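Local coordinates for protein acetylene hydratase (Pelobacter acetylenicus, PDB 2E7Z) that catalyses the hydration of acetylene to acetaldehyde, using a tungsten bis(molybdopterin guanine dinucleotide) cofactor and a [4Fe-4S] cluster, at residues 343-346 and 347-351; 374-378 and 379-383; 495-498 and 499-503; 510-513 and 514-517. All blocks are in the same frame, centred on the assembly; numbering follows the deposited sequence.

Contact 1: residues 343-346 and 347-351; sequences LPEE and KKKLQ
P344 sits at the N-cap position, and its carbonyl starts the short helix 345-350. P344 O accepts the backbone N of K348 at 3.0 Å and, weakly, that of K347. K349 N continues the pattern onto E345 O at 2.9 Å, while the bond from L350 N to E346 O is weak.

The side chain of K348 folds back past the start of the helix. A bend at the last torsion (chi4 86°) turns K348 NZ onto L343 O at 2.8 Å, in the carbonyl plane. L343 packs its two methyls on different lysines: CD1 meets K347 CB at 3.6 Å and CD2 meets K348 CG at 3.7 Å. The amine of K347 leads away to a salt bridge with E101. On the exposed side, E345 and K349 run side by side and form a salt bridge, OE2 to NZ 3.0 Å. K349 NZ meets E345 OE2 on its anti side, 26° out of the carboxylate plane.

K348 is a buried lysine. H340 O also bonds its NZ, and the ring of Y362 adds a cation-pi contact. These partners would probably stabilise a positive charge there, whereas the E345-K349 pair is a surface one.

Contact 2: residues 374-378 and 379-383; sequences RVYGV and KYFHN
The rings of Y376 and F381 meet at a slant, with centroids 4.8 Å apart and planes at 45°. F381 CE2 lies over one face of the Y376 ring and approaches Y376 CE2 to 3.7 Å. The other face of that ring is covered by V375 CG1. The hydroxyl of Y376 is hydrogen-bonded to that of Y544. The F381 ring in turn carries N383 CB over the centre of one face. F381 reaches Y376 because its CG stands anti to the backbone N (chi1 172°).

V378 lies between the two aromatic residues in sequence and packs on backbone rather than on rings. V378 CG1 touches Y380 O at 3.3 Å and F381 CA at 3.7 Å. G377, with positive phi, is the residue where the chain leaves the helix. A water spans the turn: it accepts from K379 N at 3.0 Å and donates weakly to G377 O at 3.4 Å. K379 is fully extended, and its amine forms a salt bridge with E341. Further on, H382 is the centre of an inverse gamma turn.

The contact joins the end of helix 369-376 to the loop that follows it. V378 packs on helix 334-337, and F381 and N383 touch R147 of helix 140-150.

Contact 3: residues 495-498 and 499-503; sequences IREL and AVRMG
A499 N and V500 N bond to I495 O and R496 O at 2.8 and 2.9 Å, continuing helix 491-501 across the two segments until a Schellman motif at G503 ends it.

E497 and R501, one turn apart, carry the main side-chain contact. R501 NH1 donates to E497 OE1 at 2.8 Å in a nearly straight hydrogen bond (170°) that is part of a salt bridge, on the anti side of the oxygen. R501 NH1 also donates to E497 O at 3.0 Å, well above the carbonyl plane. Both oxygens lie in the guanidinium plane, and the carboxylate is turned 60° against it. The R501 chain is extended as far as NE, and the turn at chi4 (78°) then brings the NH1 edge of the guanidinium back to E497. A water closes the side of the pair, donating to E497 OE1 and accepting from R501 NH2. R501 also forms salt bridges to D85 through NE and to D81 through NH2. A leucine in place of R501 would probably leave E497 and the aspartates D81 and D85 without their shared positive partner.

R496 and V500 meet differently. V500 CG2 lies over one face of the R496 guanidinium, 3.6 Å from NH1, while R496 NH2 donates to F508 O. L498 and M502 run side by side, CD1 to CG 4.0 Å.

The two aspartates tie R501 to helix 80-98. E497 touches L84 of that helix, and M502 reaches K92. I495, L498 and A499 pack on helix 118-126.

Contact 4: residues 510-513 and 514-517; sequences WKDR and LELI
I517 N and R513 O form the shortest bond here, 2.8 Å, an ordinary link in the first turn of helix 513-520. L516 N bonds likewise to D512 O.

D512 is the N-cap. Its CG stands between the backbone N and the carbonyl carbon (chi1 53°), and D512 OD1 accepts from E515 N at 3.0 Å. E515 answers by reaching back past the cap. E515 OE1 accepts from K511 N at 2.9 Å in an almost straight bond (176°), from above the carboxylate plane. The two carboxylates also share a water, which donates to D512 OD2 and E515 OE2.

On the buried side, L516 CD1 sits over the six-membered ring of W510, 4.1 Å from its centroid, as a CH-pi contact. T118 and R121 of helix 118-126 also touch this tryptophan. With W510 replaced by alanine, L516 CD1 would probably lose the ring face it rests on and a gap would open beside it.

R513 and I517 lie side by side, CG to CD1 4.0 Å. Beyond them the R513 guanidinium bonds to S114 and forms a salt bridge with D457, a residue that binds the tungsten cofactor. The arrangement is an aspartate N-cap, its side chain closing the first turn. R513, the first helical residue, reaches D457, which is consistent with a second-shell place at the cofactor site.

In the fold
All four contacts lie at or near a helix end. Contacts 1 and 4 start helices, with a proline and an aspartate at the N-cap, and lie more at the surface, with four exposed residues each. Contacts 2 and 3 finish helices at a glycine with positive phi, and have one exposed residue and none. Contact 2 is mostly aromatic and apolar, while the others add charged side chains. Contacts 1 and 2 meet through a weak bond between K348 NZ and Y380 OH. Contacts 3 and 4 also touch: R496 NE donates weakly to W510 O, despite the like charge of K511. Contacts 1, 3 and 4 all pack on helix 118-126, and R513 takes contact 4 to the cofactor site.

Contact 1: residues 343-346 and 347-351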
loop_
_atom_site.group_PDB
_atom_site.type_symbol
_atom_site.label_atom_id
_atom_site.label_comp_id
_atom_site.label_asym_id
_atom_site.label_seq_id
_atom_site.Cartn_x
_atom_site.Cartn_y
_atom_site.Cartn_z
ATOM N N LEU A 343 -5.106 -18.924 15.965
ATOM C CA LEU A 343 -3.668 -19.143 15.821
ATOM C C LEU A 343 -3.019 -19.165 17.210
ATOM O O LEU A 343 -3.141 -18.194 17.965
ATOM C CB LEU A 343 -3.043 -18.027 15.029
ATOM C CG LEU A 343 -1.554 -18.127 14.701
ATOM C CD1 LEU A 343 -1.273 -19.334 13.818
ATOM C CD2 LEU A 343 -1.111 -16.862 14.027
ATOM N N PRO A 344 -2.362 -20.285 17.582
ATOM C CA PRO A 344 -1.795 -20.349 18.938
ATOM C C PRO A 344 -0.786 -19.254 19.232
ATOM O O PRO A 344 -0.050 -18.837 18.329
ATOM C CB PRO A 344 -1.093 -21.721 18.939
ATOM C CG PRO A 344 -1.878 -22.534 17.991
ATOM C CD PRO A 344 -2.154 -21.550 16.857
ATOM N N GLU A 345 -0.704 -18.847 20.504
ATOM C CA GLU A 345 0.195 -17.767 20.899
ATOM C C GLU A 345 1.632 -18.098 20.495
ATOM O O GLU A 345 2.369 -17.237 20.005
ATOM C CB GLU A 345 0.099 -17.506 22.428
ATOM C CG GLU A 345 0.649 -18.609 23.295
ATOM C CD GLU A 345 0.858 -18.191 24.764
ATOM O OE1 GLU A 345 -0.104 -17.724 25.419
ATOM O OE2 GLU A 345 1.998 -18.346 25.265
ATOM N N GLU A 346 2.015 -19.359 20.644
ATOM C CA GLU A 346 3.357 -19.796 20.260
ATOM C C GLU A 346 3.657 -19.486 18.799
ATOM O O GLU A 346 4.762 -19.041 18.478
ATOM C CB GLU A 346 3.563 -21.281 20.601
ATOM C CG GLU A 346 3.542 -21.585 22.104
ATOM C CD GLU A 346 2.168 -21.999 22.674
ATOM O OE1 GLU A 346 1.076 -21.659 22.123
ATOM O OE2 GLU A 346 2.204 -22.664 23.729
ATOM N N LYS A 347 2.671 -19.721 17.930
ATOM C CA LYS A 347 2.834 -19.404 16.501
ATOM C C LYS A 347 2.816 -17.876 16.236
ATOM O O LYS A 347 3.590 -17.365 15.415
ATOM C CB LYS A 347 1.754 -20.112 15.687
ATOM C CG LYS A 347 1.811 -21.639 15.728
ATOM C CD LYS A 347 3.190 -22.193 15.355
ATOM C CE LYS A 347 3.190 -23.719 15.323
ATOM N NZ LYS A 347 4.536 -24.314 15.109
ATOM N N LYS A 348 1.952 -17.144 16.946
ATOM C CA LYS A 348 1.982 -15.677 16.833
ATOM C C LYS A 348 3.370 -15.145 17.150
ATOM O O LYS A 348 3.896 -14.270 16.450
ATOM C CB LYS A 348 0.923 -15.013 17.724
ATOM C CG LYS A 348 -0.517 -15.326 17.340
ATOM C CD LYS A 348 -1.448 -14.349 17.991
ATOM C CE LYS A 348 -2.876 -14.459 17.513
ATOM N NZ LYS A 348 -3.610 -15.497 18.285
ATOM N N LYS A 349 3.952 -15.652 18.242
ATOM C CA LYS A 349 5.272 -15.197 18.662
ATOM C C LYS A 349 6.377 -15.436 17.632
ATOM O O LYS A 349 7.359 -14.687 17.603
ATOM C CB LYS A 349 5.626 -15.813 20.046
ATOM C CG LYS A 349 4.814 -15.259 21.202
ATOM C CD LYS A 349 5.128 -16.003 22.521
ATOM C CE LYS A 349 4.158 -17.166 22.750
ATOM N NZ LYS A 349 4.566 -18.112 23.830
ATOM N N LEU A 350 6.192 -16.436 16.763
ATOM C CA LEU A 350 7.210 -16.792 15.774
ATOM C C LEU A 350 7.171 -15.874 14.572
ATOM O O LEU A 350 8.086 -15.908 13.740
ATOM C CB LEU A 350 7.009 -18.211 15.227
ATOM C CG LEU A 350 7.359 -19.387 16.158
ATOM C CD1 LEU A 350 6.991 -20.716 15.499
ATOM C CD2 LEU A 350 8.816 -19.368 16.572
ATOM N N GLN A 351 6.104 -15.090 14.437
ATOM C CA GLN A 351 5.925 -14.270 13.240
ATOM C C GLN A 351 7.221 -13.581 12.873
ATOM O O GLN A 351 7.808 -12.880 13.689
ATOM C CB GLN A 351 4.828 -13.245 13.473
ATOM C CG GLN A 351 4.398 -12.531 12.162
ATOM C CD GLN A 351 3.117 -11.761 12.385
ATOM O OE1 GLN A 351 3.005 -11.005 13.356
ATOM N NE2 GLN A 351 2.140 -11.957 11.522
#

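Contact 2: residues 374-378 and 379-383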
loop_
_atom_site.group_PDB
_atom_site.type_symbol
_atom_site.label_atom_id
_atom_site.label_comp_id
_atom_site.label_asym_id
_atom_site.label_seq_id
_atom_site.Cartn_x
_atom_site.Cartn_y
_atom_site.Cartn_z
ATOM N N ARG A 374 -12.950 -3.620 23.199
ATOM C CA ARG A 374 -13.809 -2.701 23.948
ATOM C C ARG A 374 -14.590 -1.785 23.008
ATOM O O ARG A 374 -15.814 -1.619 23.152
ATOM C CB ARG A 374 -12.961 -1.886 24.939
ATOM C CG ARG A 374 -13.767 -0.872 25.783
ATOM C CD ARG A 374 -12.833 0.010 26.624
ATOM N NE ARG A 374 -12.087 1.044 25.887
ATOM C CZ ARG A 374 -12.615 2.196 25.462
ATOM N NH1 ARG A 374 -13.903 2.452 25.676
ATOM N NH2 ARG A 374 -11.869 3.097 24.824
ATOM N N VAL A 375 -13.889 -1.220 22.026
ATOM C CA VAL A 375 -14.449 -0.169 21.191
ATOM C C VAL A 375 -15.148 -0.749 19.948
ATOM O O VAL A 375 -16.221 -0.270 19.537
ATOM C CB VAL A 375 -13.345 0.834 20.760
ATOM C CG1 VAL A 375 -13.860 1.816 19.669
ATOM C CG2 VAL A 375 -12.782 1.564 22.006
ATOM N N TYR A 376 -14.538 -1.770 19.343
ATOM C CA TYR A 376 -15.032 -2.313 18.069
ATOM C C TYR A 376 -15.674 -3.693 18.185
ATOM O O TYR A 376 -16.277 -4.180 17.219
ATOM C CB TYR A 376 -13.897 -2.315 17.027
ATOM C CG TYR A 376 -13.427 -0.921 16.683
ATOM C CD1 TYR A 376 -14.283 -0.003 16.063
ATOM C CD2 TYR A 376 -12.133 -0.501 17.000
ATOM C CE1 TYR A 376 -13.874 1.281 15.796
ATOM C CE2 TYR A 376 -11.710 0.783 16.705
ATOM C CZ TYR A 376 -12.580 1.677 16.128
ATOM O OH TYR A 376 -12.159 2.957 15.853
ATOM N N GLY A 377 -15.546 -4.333 19.343
ATOM C CA GLY A 377 -16.076 -5.673 19.524
ATOM C C GLY A 377 -15.272 -6.724 18.779
ATOM O O GLY A 377 -15.738 -7.837 18.556
ATOM N N VAL A 378 -14.052 -6.355 18.396
ATOM C CA VAL A 378 -13.165 -7.236 17.642
ATOM C C VAL A 378 -11.797 -7.134 18.288
ATOM O O VAL A 378 -11.159 -6.088 18.223
ATOM C CB VAL A 378 -13.097 -6.827 16.144
ATOM C CG1 VAL A 378 -12.030 -7.590 15.443
ATOM C CG2 VAL A 378 -14.435 -7.100 15.474
ATOM N N LYS A 379 -11.356 -8.220 18.914
ATOM C CA LYS A 379 -10.081 -8.247 19.624
ATOM C C LYS A 379 -8.916 -8.044 18.666
ATOM O O LYS A 379 -7.990 -7.280 18.950
ATOM C CB LYS A 379 -9.906 -9.566 20.358
ATOM C CG LYS A 379 -8.555 -9.691 21.042
ATOM C CD LYS A 379 -8.504 -10.936 21.894
ATOM C CE LYS A 379 -7.107 -11.170 22.391
ATOM N NZ LYS A 379 -7.064 -12.399 23.213
ATOM N N TYR A 380 -8.957 -8.747 17.532
ATOM C CA TYR A 380 -7.934 -8.633 16.504
ATOM C C TYR A 380 -8.519 -7.848 15.330
ATOM O O TYR A 380 -9.064 -8.432 14.397
ATOM C CB TYR A 380 -7.469 -10.021 16.034
ATOM C CG TYR A 380 -6.758 -10.789 17.116
ATOM C CD1 TYR A 380 -5.416 -10.549 17.394
ATOM C CD2 TYR A 380 -7.436 -11.747 17.878
ATOM C CE1 TYR A 380 -4.747 -11.261 18.351
ATOM C CE2 TYR A 380 -6.773 -12.456 18.880
ATOM C CZ TYR A 380 -5.425 -12.195 19.105
ATOM O OH TYR A 380 -4.702 -12.877 20.040
ATOM N N PHE A 381 -8.402 -6.527 15.372
ATOM C CA PHE A 381 -9.022 -5.636 14.409
ATOM C C PHE A 381 -8.018 -5.549 13.288
ATOM O O PHE A 381 -6.980 -4.919 13.406
ATOM C CB PHE A 381 -9.277 -4.283 15.088
ATOM C CG PHE A 381 -9.754 -3.184 14.179
ATOM C CD1 PHE A 381 -10.421 -3.429 12.987
ATOM C CD2 PHE A 381 -9.575 -1.851 14.571
ATOM C CE1 PHE A 381 -10.849 -2.371 12.187
ATOM C CE2 PHE A 381 -10.019 -0.790 13.784
ATOM C CZ PHE A 381 -10.668 -1.050 12.591
ATOM N N HIS A 382 -8.328 -6.232 12.183
ATOM C CA HIS A 382 -7.454 -6.273 11.002
ATOM C C HIS A 382 -7.724 -4.989 10.233
ATOM O O HIS A 382 -8.443 -4.991 9.238
ATOM C CB HIS A 382 -7.774 -7.503 10.160
ATOM C CG HIS A 382 -6.850 -7.687 9.006
ATOM N ND1 HIS A 382 -7.133 -7.189 7.752
ATOM C CD2 HIS A 382 -5.656 -8.318 8.912
ATOM C CE1 HIS A 382 -6.158 -7.540 6.925
ATOM N NE2 HIS A 382 -5.243 -8.210 7.606
ATOM N N ASN A 383 -7.143 -3.890 10.711
ATOM C CA ASN A 383 -7.410 -2.579 10.129
ATOM C C ASN A 383 -6.539 -2.335 8.903
ATOM O O ASN A 383 -5.322 -2.109 9.011
ATOM C CB ASN A 383 -7.180 -1.558 11.243
ATOM C CG ASN A 383 -7.678 -0.130 10.922
ATOM O OD1 ASN A 383 -7.278 0.798 11.621
ATOM N ND2 ASN A 383 -8.526 0.055 9.915
HETATM O O HOH W 1 -13.488 -10.125 19.679
#

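Contact 3: residues 495-498 and 499-503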
loop_
_atom_site.group_PDB
_atom_site.type_symbol
_atom_site.label_atom_id
_atom_site.label_comp_id
_atom_site.label_asym_id
_atom_site.label_seq_id
_atom_site.Cartn_x
_atom_site.Cartn_y
_atom_site.Cartn_z
ATOM N N ILE A 495 -8.509 -20.901 -2.228
ATOM C CA ILE A 495 -8.318 -21.097 -0.786
ATOM C C ILE A 495 -9.147 -22.289 -0.272
ATOM O O ILE A 495 -8.645 -23.133 0.479
ATOM C CB ILE A 495 -8.709 -19.801 0.002
ATOM C CG1 ILE A 495 -7.683 -18.707 -0.266
ATOM C CG2 ILE A 495 -8.814 -20.061 1.526
ATOM C CD1 ILE A 495 -8.248 -17.278 -0.096
ATOM N N ARG A 496 -10.418 -22.359 -0.664
ATOM C CA ARG A 496 -11.268 -23.428 -0.165
ATOM C C ARG A 496 -10.786 -24.792 -0.637
ATOM O O ARG A 496 -10.771 -25.763 0.124
ATOM C CB ARG A 496 -12.719 -23.241 -0.590
ATOM C CG ARG A 496 -13.618 -24.249 0.122
ATOM C CD ARG A 496 -15.055 -24.248 -0.370
ATOM N NE ARG A 496 -15.871 -24.903 0.669
ATOM C CZ ARG A 496 -16.112 -26.212 0.765
ATOM N NH1 ARG A 496 -15.692 -27.060 -0.180
ATOM N NH2 ARG A 496 -16.834 -26.669 1.790
ATOM N N GLU A 497 -10.434 -24.885 -1.913
ATOM C CA GLU A 497 -9.978 -26.165 -2.461
ATOM C C GLU A 497 -8.715 -26.639 -1.740
ATOM O O GLU A 497 -8.552 -27.826 -1.450
ATOM C CB GLU A 497 -9.724 -26.048 -3.964
ATOM C CG GLU A 497 -10.991 -25.888 -4.784
ATOM C CD GLU A 497 -11.825 -27.148 -4.838
ATOM O OE1 GLU A 497 -11.252 -28.254 -4.887
ATOM O OE2 GLU A 497 -13.063 -27.019 -4.865
ATOM N N LEU A 498 -7.817 -25.717 -1.428
ATOM C CA LEU A 498 -6.632 -26.091 -0.669
ATOM C C LEU A 498 -6.992 -26.459 0.774
ATOM O O LEU A 498 -6.496 -27.451 1.294
ATOM C CB LEU A 498 -5.582 -24.965 -0.729
ATOM C CG LEU A 498 -4.225 -25.248 -0.100
ATOM C CD1 LEU A 498 -3.554 -26.532 -0.622
ATOM C CD2 LEU A 498 -3.322 -24.052 -0.363
ATOM N N ALA A 499 -7.853 -25.666 1.414
ATOM C CA ALA A 499 -8.271 -25.926 2.793
ATOM C C ALA A 499 -8.865 -27.314 2.921
ATOM O O ALA A 499 -8.549 -28.041 3.860
ATOM C CB ALA A 499 -9.273 -24.892 3.214
ATOM N N VAL A 500 -9.729 -27.700 1.989
ATOM C CA VAL A 500 -10.321 -29.038 2.040
ATOM C C VAL A 500 -9.233 -30.117 2.014
ATOM O O VAL A 500 -9.241 -31.043 2.838
ATOM C CB VAL A 500 -11.359 -29.230 0.914
ATOM C CG1 VAL A 500 -11.795 -30.697 0.800
ATOM C CG2 VAL A 500 -12.572 -28.301 1.127
ATOM N N ARG A 501 -8.263 -29.964 1.120
ATOM C CA ARG A 501 -7.180 -30.948 1.003
ATOM C C ARG A 501 -6.254 -30.980 2.202
ATOM O O ARG A 501 -5.607 -31.988 2.458
ATOM C CB ARG A 501 -6.385 -30.722 -0.281
ATOM C CG ARG A 501 -7.185 -31.009 -1.550
ATOM C CD ARG A 501 -6.491 -30.400 -2.766
ATOM N NE ARG A 501 -7.046 -30.835 -4.044
ATOM C CZ ARG A 501 -8.171 -30.366 -4.581
ATOM N NH1 ARG A 501 -8.899 -29.423 -3.951
ATOM N NH2 ARG A 501 -8.562 -30.833 -5.753
ATOM N N MET A 502 -6.184 -29.875 2.925
ATOM C CA MET A 502 -5.370 -29.786 4.137
ATOM C C MET A 502 -6.126 -30.251 5.379
ATOM O O MET A 502 -5.598 -30.152 6.485
ATOM C CB MET A 502 -4.845 -28.341 4.333
ATOM C CG MET A 502 -3.951 -27.838 3.157
ATOM S SD MET A 502 -2.520 -28.894 2.777
ATOM C CE MET A 502 -1.450 -28.553 4.209
ATOM N N GLY A 503 -7.363 -30.715 5.197
ATOM C CA GLY A 503 -8.169 -31.280 6.286
ATOM C C GLY A 503 -9.054 -30.297 7.046
ATOM O O GLY A 503 -9.544 -30.595 8.145
HETATM O O HOH W 2 -10.821 -29.875 -7.220
#

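Contact 4: residues 510-513 and 514-517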
loop_
_atom_site.group_PDB
_atom_site.type_symbol
_atom_site.label_atom_id
_atom_site.label_comp_id
_atom_site.label_asym_id
_atom_site.label_seq_id
_atom_site.Cartn_x
_atom_site.Cartn_y
_atom_site.Cartn_z
ATOM N N TRP A 510 -18.795 -22.327 3.315
ATOM C CA TRP A 510 -19.261 -21.625 2.122
ATOM C C TRP A 510 -18.737 -22.373 0.910
ATOM O O TRP A 510 -17.537 -22.540 0.749
ATOM C CB TRP A 510 -18.764 -20.166 2.135
ATOM C CG TRP A 510 -18.915 -19.579 3.487
ATOM C CD1 TRP A 510 -20.068 -19.124 4.066
ATOM C CD2 TRP A 510 -17.881 -19.439 4.466
ATOM N NE1 TRP A 510 -19.806 -18.698 5.354
ATOM C CE2 TRP A 510 -18.470 -18.869 5.613
ATOM C CE3 TRP A 510 -16.508 -19.720 4.474
ATOM C CZ2 TRP A 510 -17.734 -18.591 6.762
ATOM C CZ3 TRP A 510 -15.775 -19.447 5.604
ATOM C CH2 TRP A 510 -16.395 -18.890 6.743
ATOM N N LYS A 511 -19.646 -22.885 0.098
ATOM C CA LYS A 511 -19.235 -23.760 -1.008
ATOM C C LYS A 511 -18.573 -23.016 -2.161
ATOM O O LYS A 511 -17.851 -23.633 -2.948
ATOM C CB LYS A 511 -20.399 -24.591 -1.564
ATOM C CG LYS A 511 -21.070 -25.510 -0.548
ATOM C CD LYS A 511 -20.070 -26.331 0.260
ATOM C CE LYS A 511 -20.765 -27.096 1.378
ATOM N NZ LYS A 511 -19.776 -27.748 2.278
ATOM N N ASP A 512 -18.825 -21.708 -2.267
ATOM C CA ASP A 512 -18.232 -20.888 -3.311
ATOM C C ASP A 512 -18.235 -19.439 -2.849
ATOM O O ASP A 512 -18.743 -19.102 -1.773
ATOM C CB ASP A 512 -18.953 -21.053 -4.659
ATOM C CG ASP A 512 -20.462 -20.841 -4.576
ATOM O OD1 ASP A 512 -20.932 -20.057 -3.733
ATOM O OD2 ASP A 512 -21.187 -21.486 -5.373
ATOM N N ARG A 513 -17.638 -18.589 -3.670
ATOM C CA ARG A 513 -17.521 -17.192 -3.331
ATOM C C ARG A 513 -18.890 -16.551 -3.124
ATOM O O ARG A 513 -19.034 -15.688 -2.281
ATOM C CB ARG A 513 -16.667 -16.431 -4.343
ATOM C CG ARG A 513 -16.464 -14.968 -3.917
ATOM C CD ARG A 513 -15.653 -14.158 -4.902
ATOM N NE ARG A 513 -16.225 -14.323 -6.233
ATOM C CZ ARG A 513 -15.618 -14.057 -7.386
ATOM N NH1 ARG A 513 -14.426 -13.465 -7.395
ATOM N NH2 ARG A 513 -16.203 -14.381 -8.557
ATOM N N LEU A 514 -19.896 -16.971 -3.871
ATOM C CA LEU A 514 -21.206 -16.350 -3.706
ATOM C C LEU A 514 -21.765 -16.649 -2.320
ATOM O O LEU A 514 -22.344 -15.773 -1.663
ATOM C CB LEU A 514 -22.170 -16.800 -4.803
ATOM C CG LEU A 514 -23.597 -16.259 -4.707
ATOM C CD1 LEU A 514 -23.632 -14.730 -4.682
ATOM C CD2 LEU A 514 -24.412 -16.826 -5.862
ATOM N N GLU A 515 -21.591 -17.875 -1.850
ATOM C CA GLU A 515 -22.066 -18.160 -0.489
ATOM C C GLU A 515 -21.315 -17.347 0.562
ATOM O O GLU A 515 -21.883 -16.913 1.572
ATOM C CB GLU A 515 -21.954 -19.656 -0.178
ATOM C CG GLU A 515 -22.978 -20.516 -0.898
ATOM C CD GLU A 515 -23.055 -21.958 -0.388
ATOM O OE1 GLU A 515 -22.428 -22.320 0.630
ATOM O OE2 GLU A 515 -23.764 -22.727 -1.064
ATOM N N LEU A 516 -20.023 -17.157 0.342
ATOM C CA LEU A 516 -19.202 -16.356 1.234
ATOM C C LEU A 516 -19.610 -14.877 1.203
ATOM O O LEU A 516 -19.717 -14.245 2.271
ATOM C CB LEU A 516 -17.736 -16.553 0.846
ATOM C CG LEU A 516 -16.712 -15.694 1.612
ATOM C CD1 LEU A 516 -16.799 -15.947 3.134
ATOM C CD2 LEU A 516 -15.321 -16.042 1.107
ATOM N N ILE A 517 -19.881 -14.347 0.005
ATOM C CA ILE A 517 -20.472 -13.009 -0.116
ATOM C C ILE A 517 -21.780 -12.912 0.693
ATOM O O ILE A 517 -21.976 -11.980 1.471
ATOM C CB ILE A 517 -20.682 -12.614 -1.613
ATOM C CG1 ILE A 517 -19.336 -12.281 -2.281
ATOM C CG2 ILE A 517 -21.659 -11.449 -1.701
ATOM C CD1 ILE A 517 -19.399 -12.212 -3.835
HETATM O O HOH W 3 -23.488 -23.247 -4.006
#